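Local coordinates for putative glycosyl hydrolase (Bacteroides thetaiotaomicron VPI-5482, PDB 3K11), which is of unproven function but probably hydrolyses glycosidic bonds in carbohydrates, at residues 70-75 against 119-124; 77-82 against 112-117; 301-306 against 315-320. All blocks are in the same frame, centred on the assembly; numbering follows the deposited sequence. Where two conformers were deposited one is given.

Contact 1: 70-75 against 119-124; sequences AQLERG and PHFKRV
F121 reaches from helix 119-124 toward strand 70-72 and ends against three consecutive residues, A70, Q71 and L72. Its CG lies anti to its own carbonyl carbon (chi1 -79°), which turns the ring toward the strand, so that CE1 and CE2 are its touching atoms. The CE1 corner meets the strand edge-on: A70 O lies near the ring plane, 3.6 Å from F121 CE1, and A70 CB approaches the same carbon at 4.0 Å. The CA of Q71 also sits at this edge, while the Q71 side chain starts off in the other direction, away from the helix.

On the other flank of the ring, L72 brings its CD2 methyl to 4.1 Å from F121 CE2, and the two side chains meet at a slant. No hydrogen bond links the two segments; the join is apolar except for the A70 carbonyl oxygen at the ring's rim. Beyond L72 the chain is braced by R74, whose NH1 donates to L72 O at 2.8 Å with a bent N-H...O angle of 137°, while R74 NH2 forms a salt bridge to D132. L135 of helix 133-139 adds to the apolar surround of F121.

The axes of 70-72 and 119-124 lie at 140° to each other, N to C. Here an outermost strand of a small three-stranded antiparallel sheet packs on helix 101-128 through the ring of F121, which touches A70 and L72 of the outer strand and V51 of the next.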
loop_
_atom_site.group_PDB
_atom_site.type_symbol
_atom_site.label_atom_id
_atom_site.label_comp_id
_atom_site.label_asym_id
_atom_site.label_seq_id
_atom_site.Cartn_x
_atom_site.Cartn_y
_atom_site.Cartn_z
ATOM N N ALA A 70 37.652 -20.503 -32.692
ATOM C CA ALA A 70 37.078 -19.182 -32.992
ATOM C C ALA A 70 35.874 -18.883 -32.112
ATOM O O ALA A 70 35.039 -19.785 -31.857
ATOM C CB ALA A 70 36.684 -19.107 -34.475
ATOM N N GLN A 71 35.779 -17.625 -31.633
ATOM C CA GLN A 71 34.616 -17.175 -30.926
ATOM C C GLN A 71 34.423 -15.691 -31.210
ATOM O O GLN A 71 35.359 -15.000 -31.602
ATOM C CB GLN A 71 34.759 -17.389 -29.431
ATOM C CG GLN A 71 35.870 -16.573 -28.812
ATOM C CD GLN A 71 35.924 -16.658 -27.309
ATOM O OE1 GLN A 71 35.312 -17.541 -26.690
ATOM N NE2 GLN A 71 36.641 -15.720 -26.705
ATOM N N LEU A 72 33.233 -15.199 -30.963
ATOM C CA LEU A 72 33.007 -13.760 -31.012
ATOM C C LEU A 72 33.803 -13.157 -29.849
ATOM O O LEU A 72 33.806 -13.705 -28.739
ATOM C CB LEU A 72 31.521 -13.462 -30.858
ATOM C CG LEU A 72 30.556 -14.053 -31.900
ATOM C CD1 LEU A 72 29.171 -13.591 -31.647
ATOM C CD2 LEU A 72 31.055 -13.677 -33.324
ATOM N N GLU A 73 34.491 -12.059 -30.100
ATOM C CA GLU A 73 35.248 -11.378 -29.053
ATOM C C GLU A 73 34.310 -11.009 -27.908
ATOM O O GLU A 73 33.215 -10.456 -28.135
ATOM C CB GLU A 73 35.918 -10.111 -29.622
ATOM C CG GLU A 73 36.722 -9.389 -28.561
ATOM C CD GLU A 73 37.420 -8.177 -29.053
ATOM O OE1 GLU A 73 37.173 -7.768 -30.195
ATOM O OE2 GLU A 73 38.188 -7.606 -28.251
ATOM N N ARG A 74 34.715 -11.288 -26.672
ATOM C CA ARG A 74 33.830 -11.043 -25.567
ATOM C C ARG A 74 33.993 -9.624 -25.050
ATOM O O ARG A 74 35.017 -9.289 -24.482
ATOM C CB ARG A 74 34.121 -12.031 -24.453
ATOM C CG ARG A 74 34.069 -13.493 -24.846
ATOM C CD ARG A 74 32.757 -13.849 -25.300
ATOM N NE ARG A 74 32.470 -15.289 -25.298
ATOM C CZ ARG A 74 32.068 -16.011 -26.344
ATOM N NH1 ARG A 74 32.055 -15.525 -27.582
ATOM N NH2 ARG A 74 31.695 -17.259 -26.151
ATOM N N GLY A 75 33.015 -8.782 -25.295
ATOM C CA GLY A 75 32.928 -7.460 -24.658
ATOM C C GLY A 75 32.020 -7.628 -23.456
ATOM O O GLY A 75 31.724 -8.747 -23.078
ATOM N N PRO A 119 27.250 -18.424 -41.150
ATOM C CA PRO A 119 27.494 -19.615 -41.991
ATOM C C PRO A 119 28.832 -20.312 -41.762
ATOM O O PRO A 119 28.945 -21.536 -41.937
ATOM C CB PRO A 119 27.452 -19.059 -43.412
ATOM C CG PRO A 119 26.777 -17.778 -43.333
ATOM C CD PRO A 119 26.995 -17.219 -41.958
ATOM N N HIS A 120 29.863 -19.549 -41.415
ATOM C CA HIS A 120 31.174 -20.147 -41.142
ATOM C C HIS A 120 31.153 -20.891 -39.834
ATOM O O HIS A 120 31.706 -21.965 -39.705
ATOM C CB HIS A 120 32.258 -19.081 -41.127
ATOM C CG HIS A 120 32.446 -18.405 -42.450
ATOM N ND1 HIS A 120 33.107 -19.004 -43.503
ATOM C CD2 HIS A 120 32.072 -17.180 -42.891
ATOM C CE1 HIS A 120 33.118 -18.184 -44.538
ATOM N NE2 HIS A 120 32.501 -17.067 -44.195
ATOM N N PHE A 121 30.545 -20.303 -38.815
ATOM C CA PHE A 121 30.425 -21.000 -37.555
ATOM C C PHE A 121 29.549 -22.257 -37.673
ATOM O O PHE A 121 29.782 -23.237 -36.986
ATOM C CB PHE A 121 29.875 -20.064 -36.501
ATOM C CG PHE A 121 30.903 -19.118 -35.915
ATOM C CD1 PHE A 121 31.761 -19.543 -34.935
ATOM C CD2 PHE A 121 30.949 -17.786 -36.313
ATOM C CE1 PHE A 121 32.666 -18.659 -34.345
ATOM C CE2 PHE A 121 31.843 -16.884 -35.724
ATOM C CZ PHE A 121 32.695 -17.325 -34.730
ATOM N N LYS A 122 28.511 -22.206 -38.505
ATOM C CA LYS A 122 27.708 -23.384 -38.809
ATOM C C LYS A 122 28.581 -24.496 -39.398
ATOM O O LYS A 122 28.454 -25.649 -38.995
ATOM C CB LYS A 122 26.599 -23.016 -39.793
ATOM C CG LYS A 122 25.615 -24.150 -40.031
ATOM C CD LYS A 122 24.455 -23.690 -40.890
ATOM C CE LYS A 122 23.556 -24.890 -41.285
ATOM N NZ LYS A 122 22.384 -24.449 -42.087
ATOM N N ARG A 123 29.466 -24.143 -40.324
ATOM C CA ARG A 123 30.392 -25.110 -40.911
ATOM C C ARG A 123 31.356 -25.700 -39.877
ATOM O O ARG A 123 31.738 -26.864 -39.964
ATOM C CB ARG A 123 31.170 -24.450 -42.048
ATOM C CG ARG A 123 32.040 -25.405 -42.848
ATOM C CD ARG A 123 33.072 -24.689 -43.646
ATOM N NE ARG A 123 34.033 -24.005 -42.781
ATOM C CZ ARG A 123 34.237 -22.688 -42.740
ATOM N NH1 ARG A 123 33.578 -21.835 -43.551
ATOM N NH2 ARG A 123 35.152 -22.227 -41.890
ATOM N N VAL A 124 31.813 -24.881 -38.935
ATOM C CA VAL A 124 32.650 -25.373 -37.844
ATOM C C VAL A 124 31.847 -26.340 -36.973
ATOM O O VAL A 124 32.331 -27.409 -36.597
ATOM C CB VAL A 124 33.176 -24.238 -36.947
ATOM C CG1 VAL A 124 33.834 -24.819 -35.693
ATOM C CG2 VAL A 124 34.116 -23.348 -37.740
#

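Contact 2: 77-82 against 112-117; sequences FRLASY and RFLAEV
L79 brings its CD1 methyl against the CE2-CD2 bond of F113, 4.0 Å from F113 CE2 and 4.1 Å from F113 CD2, and the two side chains cross at about a right angle. F113 has CG anti to its backbone N (chi1 167°), a setting that swings the ring along the flank of the helix to where L79 arrives. One face of the same ring takes CG2 of V117, a turn further on, 4.2 Å above the plane and offset toward the rim, so the ring is packed by its own helix as well as by the loop.

The CD1 of L79 also faces L114, with L114 CD2 at 4.4 Å, so one methyl meets two consecutive helix residues, which lie on the same side of it. A80 follows with its CB 4.4 Å from L114 CD1, a looser touch.

The pairing of helices here is consistent with the (alpha/alpha)6 barrel of helical hairpins known for family 88 enzymes: 77-82 leads into helix 82-98, and the next helix, 101-128, turns back to supply F113 and L114. S81 is the N-cap of helix 82-98, its OG accepting from W84 N. I138 of helix 133-139 touches both A80 and L114, and V51 lies on F113. R78, in one of its two conformers, makes a salt bridge to D8 of the second subunit.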
loop_
_atom_site.group_PDB
_atom_site.type_symbol
_atom_site.label_atom_id
_atom_site.label_comp_id
_atom_site.label_asym_id
_atom_site.label_seq_id
_atom_site.Cartn_x
_atom_site.Cartn_y
_atom_site.Cartn_z
ATOM N N PHE A 77 28.858 -7.020 -23.223
ATOM C CA PHE A 77 27.512 -7.445 -23.572
ATOM C C PHE A 77 27.485 -8.321 -24.817
ATOM O O PHE A 77 28.217 -8.041 -25.776
ATOM C CB PHE A 77 26.671 -6.221 -23.839
ATOM C CG PHE A 77 26.719 -5.232 -22.723
ATOM C CD1 PHE A 77 26.127 -5.546 -21.499
ATOM C CD2 PHE A 77 27.448 -4.049 -22.851
ATOM C CE1 PHE A 77 26.235 -4.674 -20.435
ATOM C CE2 PHE A 77 27.530 -3.164 -21.804
ATOM C CZ PHE A 77 26.904 -3.489 -20.579
ATOM N N ARG A 78 26.632 -9.355 -24.796
ATOM C CA ARG A 78 26.493 -10.316 -25.911
ATOM C C ARG A 78 25.731 -9.646 -27.039
ATOM O O ARG A 78 24.785 -8.888 -26.791
ATOM C CB ARG A 78 25.758 -11.588 -25.433
ATOM C CG ARG A 78 26.550 -12.452 -24.460
ATOM C CD ARG A 78 25.716 -13.452 -23.623
ATOM N NE ARG A 78 24.863 -12.731 -22.656
ATOM C CZ ARG A 78 23.537 -12.878 -22.491
ATOM N NH1 ARG A 78 22.831 -13.790 -23.175
ATOM N NH2 ARG A 78 22.912 -12.113 -21.600
ATOM N N LEU A 79 26.170 -9.878 -28.274
ATOM C CA LEU A 79 25.546 -9.272 -29.455
ATOM C C LEU A 79 24.163 -9.782 -29.835
ATOM O O LEU A 79 23.423 -9.067 -30.509
ATOM C CB LEU A 79 26.449 -9.458 -30.689
ATOM C CG LEU A 79 27.740 -8.640 -30.800
ATOM C CD1 LEU A 79 28.596 -9.034 -32.059
ATOM C CD2 LEU A 79 27.402 -7.164 -30.918
ATOM N N ALA A 80 23.837 -11.017 -29.461
ATOM C CA ALA A 80 22.584 -11.614 -29.916
ATOM C C ALA A 80 21.752 -12.170 -28.794
ATOM O O ALA A 80 20.922 -13.064 -29.015
ATOM C CB ALA A 80 22.828 -12.655 -30.943
ATOM N N SER A 81 21.884 -11.569 -27.611
ATOM C CA SER A 81 21.021 -11.918 -26.522
ATOM C C SER A 81 19.675 -11.184 -26.748
ATOM O O SER A 81 19.589 -10.261 -27.556
ATOM C CB SER A 81 21.627 -11.391 -25.247
ATOM O OG SER A 81 21.678 -9.982 -25.307
ATOM N N TYR A 82 18.622 -11.573 -26.036
ATOM C CA TYR A 82 17.361 -10.840 -26.226
ATOM C C TYR A 82 17.502 -9.407 -25.752
ATOM O O TYR A 82 16.915 -8.506 -26.337
ATOM C CB TYR A 82 16.198 -11.548 -25.537
ATOM C CG TYR A 82 16.137 -11.481 -24.039
ATOM C CD1 TYR A 82 15.557 -10.382 -23.411
ATOM C CD2 TYR A 82 16.524 -12.528 -23.254
ATOM C CE1 TYR A 82 15.452 -10.322 -22.054
ATOM C CE2 TYR A 82 16.408 -12.467 -21.893
ATOM C CZ TYR A 82 15.884 -11.343 -21.297
ATOM O OH TYR A 82 15.696 -11.272 -19.918
ATOM N N ARG A 112 25.258 -7.055 -40.129
ATOM C CA ARG A 112 26.005 -7.530 -41.291
ATOM C C ARG A 112 27.121 -8.500 -40.861
ATOM O O ARG A 112 27.403 -9.454 -41.561
ATOM C CB ARG A 112 26.571 -6.358 -42.094
ATOM C CG ARG A 112 25.477 -5.615 -42.818
ATOM C CD ARG A 112 25.951 -4.343 -43.462
ATOM N NE ARG A 112 24.791 -3.651 -44.001
ATOM C CZ ARG A 112 24.255 -3.880 -45.197
ATOM N NH1 ARG A 112 24.791 -4.746 -46.030
ATOM N NH2 ARG A 112 23.175 -3.226 -45.567
ATOM N N PHE A 113 27.727 -8.241 -39.698
ATOM C CA PHE A 113 28.775 -9.066 -39.148
ATOM C C PHE A 113 28.195 -10.424 -38.788
ATOM O O PHE A 113 28.752 -11.446 -39.131
ATOM C CB PHE A 113 29.371 -8.399 -37.898
ATOM C CG PHE A 113 30.246 -9.322 -37.073
ATOM C CD1 PHE A 113 31.489 -9.720 -37.556
ATOM C CD2 PHE A 113 29.829 -9.788 -35.846
ATOM C CE1 PHE A 113 32.303 -10.561 -36.810
ATOM C CE2 PHE A 113 30.625 -10.624 -35.087
ATOM C CZ PHE A 113 31.868 -11.015 -35.568
ATOM N N LEU A 114 27.085 -10.445 -38.074
ATOM C CA LEU A 114 26.468 -11.722 -37.710
ATOM C C LEU A 114 26.051 -12.513 -38.960
ATOM O O LEU A 114 26.236 -13.733 -39.008
ATOM C CB LEU A 114 25.277 -11.501 -36.794
ATOM C CG LEU A 114 25.589 -11.000 -35.376
ATOM C CD1 LEU A 114 24.279 -10.732 -34.633
ATOM C CD2 LEU A 114 26.497 -11.982 -34.607
ATOM N N ALA A 115 25.484 -11.825 -39.951
ATOM C CA ALA A 115 25.108 -12.482 -41.246
ATOM C C ALA A 115 26.314 -13.071 -41.957
ATOM O O ALA A 115 26.252 -14.158 -42.564
ATOM C CB ALA A 115 24.387 -11.472 -42.176
ATOM N N GLU A 116 27.422 -12.348 -41.907
ATOM C CA GLU A 116 28.626 -12.787 -42.553
ATOM C C GLU A 116 29.197 -14.018 -41.872
ATOM O O GLU A 116 29.586 -14.953 -42.549
ATOM C CB GLU A 116 29.660 -11.683 -42.493
ATOM C CG GLU A 116 30.956 -12.048 -43.178
ATOM C CD GLU A 116 31.993 -10.975 -43.011
ATOM O OE1 GLU A 116 31.832 -10.088 -42.127
ATOM O OE2 GLU A 116 32.978 -11.053 -43.756
ATOM N N VAL A 117 29.299 -13.992 -40.539
ATOM C CA VAL A 117 30.026 -15.067 -39.848
ATOM C C VAL A 117 29.189 -16.291 -39.528
ATOM O O VAL A 117 29.732 -17.386 -39.420
ATOM C CB VAL A 117 30.777 -14.555 -38.559
ATOM C CG1 VAL A 117 31.772 -13.428 -38.927
ATOM C CG2 VAL A 117 29.821 -14.150 -37.468
#

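Contact 3: 301-306 against 315-320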
loop_
_atom_site.group_PDB
_atom_site.type_symbol
_atom_site.label_atom_id
_atom_site.label_comp_id
_atom_site.label_asym_id
_atom_site.label_seq_id
_atom_site.Cartn_x
_atom_site.Cartn_y
_atom_site.Cartn_z
ATOM N N ARG A 301 -2.959 2.885 -16.936
ATOM C CA ARG A 301 -3.528 3.448 -15.728
ATOM C C ARG A 301 -3.020 2.762 -14.451
ATOM O O ARG A 301 -2.800 3.431 -13.440
ATOM C CB ARG A 301 -5.061 3.432 -15.793
ATOM C CG ARG A 301 -5.635 4.445 -16.770
ATOM C CD ARG A 301 -7.147 4.570 -16.612
ATOM N NE ARG A 301 -7.856 3.418 -17.144
ATOM C CZ ARG A 301 -8.235 3.279 -18.420
ATOM N NH1 ARG A 301 -7.964 4.195 -19.359
ATOM N NH2 ARG A 301 -8.852 2.173 -18.786
ATOM N N GLY A 302 -2.871 1.443 -14.483
ATOM C CA GLY A 302 -2.399 0.687 -13.304
ATOM C C GLY A 302 -0.949 0.922 -13.005
ATOM O O GLY A 302 -0.578 1.080 -11.863
ATOM N N VAL A 303 -0.119 0.930 -14.036
ATOM C CA VAL A 303 1.316 1.169 -13.871
ATOM C C VAL A 303 1.579 2.581 -13.380
ATOM O O VAL A 303 2.323 2.786 -12.406
ATOM C CB VAL A 303 2.135 0.879 -15.187
ATOM C CG1 VAL A 303 3.602 1.438 -15.066
ATOM C CG2 VAL A 303 2.112 -0.662 -15.518
ATOM N N THR A 304 0.982 3.582 -14.032
ATOM C CA THR A 304 1.355 4.946 -13.755
ATOM C C THR A 304 0.960 5.343 -12.348
ATOM O O THR A 304 1.663 6.104 -11.723
ATOM C CB THR A 304 0.760 5.913 -14.733
ATOM O OG1 THR A 304 -0.655 5.693 -14.816
ATOM C CG2 THR A 304 1.376 5.742 -16.136
ATOM N N ALA A 305 -0.139 4.802 -11.843
ATOM C CA ALA A 305 -0.587 5.113 -10.471
ATOM C C ALA A 305 0.453 4.716 -9.439
ATOM O O ALA A 305 0.401 5.209 -8.318
ATOM C CB ALA A 305 -1.888 4.406 -10.169
ATOM N N LEU A 306 1.336 3.770 -9.780
ATOM C CA LEU A 306 2.312 3.275 -8.813
ATOM C C LEU A 306 3.724 3.832 -8.986
ATOM O O LEU A 306 4.670 3.357 -8.348
ATOM C CB LEU A 306 2.314 1.756 -8.856
ATOM C CG LEU A 306 0.958 1.143 -8.443
ATOM C CD1 LEU A 306 0.938 -0.393 -8.832
ATOM C CD2 LEU A 306 0.679 1.386 -6.930
ATOM N N GLN A 315 10.376 -2.755 -7.928
ATOM C CA GLN A 315 10.681 -4.127 -8.423
ATOM C C GLN A 315 9.435 -5.012 -8.460
ATOM O O GLN A 315 9.196 -5.719 -9.425
ATOM C CB GLN A 315 11.747 -4.733 -7.522
ATOM C CG GLN A 315 12.014 -6.195 -7.639
ATOM C CD GLN A 315 12.786 -6.595 -8.823
ATOM O OE1 GLN A 315 12.864 -5.871 -9.825
ATOM N NE2 GLN A 315 13.367 -7.791 -8.746
ATOM N N LEU A 316 8.663 -4.989 -7.368
ATOM C CA LEU A 316 7.267 -5.497 -7.390
ATOM C C LEU A 316 6.431 -4.224 -7.357
ATOM O O LEU A 316 6.489 -3.451 -6.392
ATOM C CB LEU A 316 6.938 -6.394 -6.205
ATOM C CG LEU A 316 7.609 -7.796 -6.267
ATOM C CD1 LEU A 316 7.212 -8.682 -5.051
ATOM C CD2 LEU A 316 7.341 -8.521 -7.610
ATOM N N LEU A 317 5.642 -4.005 -8.405
ATOM C CA LEU A 317 5.071 -2.679 -8.660
ATOM C C LEU A 317 4.195 -2.173 -7.559
ATOM O O LEU A 317 4.196 -0.946 -7.235
ATOM C CB LEU A 317 4.297 -2.677 -9.945
ATOM C CG LEU A 317 5.085 -2.739 -11.256
ATOM C CD1 LEU A 317 4.121 -3.072 -12.421
ATOM C CD2 LEU A 317 5.874 -1.423 -11.522
ATOM N N ASP A 318 3.462 -3.129 -6.957
ATOM C CA ASP A 318 2.468 -2.834 -5.936
ATOM C C ASP A 318 2.976 -3.079 -4.532
ATOM O O ASP A 318 2.179 -3.191 -3.585
ATOM C CB ASP A 318 1.174 -3.627 -6.184
ATOM C CG ASP A 318 1.389 -5.127 -6.241
ATOM O OD1 ASP A 318 2.557 -5.561 -6.411
ATOM O OD2 ASP A 318 0.371 -5.864 -6.139
ATOM N N CYS A 319 4.302 -3.115 -4.390
ATOM C CA CYS A 319 4.973 -3.309 -3.090
ATOM C C CYS A 319 5.949 -2.150 -2.936
ATOM O O CYS A 319 7.064 -2.198 -3.463
ATOM C CB CYS A 319 5.725 -4.644 -3.068
ATOM S SG CYS A 319 4.589 -6.030 -3.184
ATOM N N ASN A 320 5.523 -1.090 -2.227
ATOM C CA ASN A 320 6.327 0.133 -2.161
ATOM C C ASN A 320 7.561 0.029 -1.255
ATOM O O ASN A 320 8.321 0.986 -1.137
ATOM C CB ASN A 320 5.468 1.383 -1.902
ATOM C CG ASN A 320 5.074 1.561 -0.474
ATOM O OD1 ASN A 320 5.412 0.745 0.372
ATOM N ND2 ASN A 320 4.422 2.700 -0.170
HETATM O O HOH W 1 5.880 0.929 -8.487
#
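With chi1 at -63°, L306 swings its CG back beside its own backbone N, which lays the side chain against the backbone carbonyl of L317. L306 CB and L306 CD1 each come to 3.7 Å from L317 O, so the oxygen is covered on one side by the leucine. At chi1 57° D318 turns its carboxylate from the leucine to a salt bridge from OD2 to K245, while its CB remains beside it, 4.2 Å from L306 CD1.

The CD1 methyl of L306 also lies 4.2 Å from L317 CB, and further back V303 CG2 faces L317 CD1 at 4.4 Å. Y332 of helix 326-342 touches both V303 and L317, extending this apolar patch.

L317 and D318 are the two central residues of a type I beta turn from L316 to C319, closed by C319 N donating to L316 O. The turn lies in the loop between strands 313-314 and 324-325, and the contact sets it against the C-terminal end of helix 289-304. W313 is tied to the same region of the helix, its NE1 donating to V303 O.

No direct hydrogen bond crosses between the segments, but a water joins them. It donates to both L306 O, at 2.7 Å, and L317 O, at 2.8 Å, bridging two carbonyls that could not bond to each other. L317 O thus has a polar partner in the water while the L306 side chain lies against it. Beyond the turn, N320 ND2 bonds to N320 OD1 of the third subunit, and N320 OD1 takes a bond from N320 ND2 of the second.

How the contacts relate
Contacts 1 and 2 form one continuous patch, their centres 10 Å apart: both use helix 101-128, and contact 2 is nested within the chain loop that contact 1 closes. L72 of the first meets F113 of the second, L72 CD2 lying 3.6 Å from F113 CE2. Both are buried, largely apolar and without cross-segment hydrogen bonds, built on one phenylalanine each, and their loops reach the second subunit. Contact 3 is separate, on the opposite side of the chain's centre, 43 Å from contact 1 and 35 Å from contact 2, centre to centre. Partly buried, it joins a helix end to a turn, adds a bridging water to its leucine packing and borders the second and third subunits.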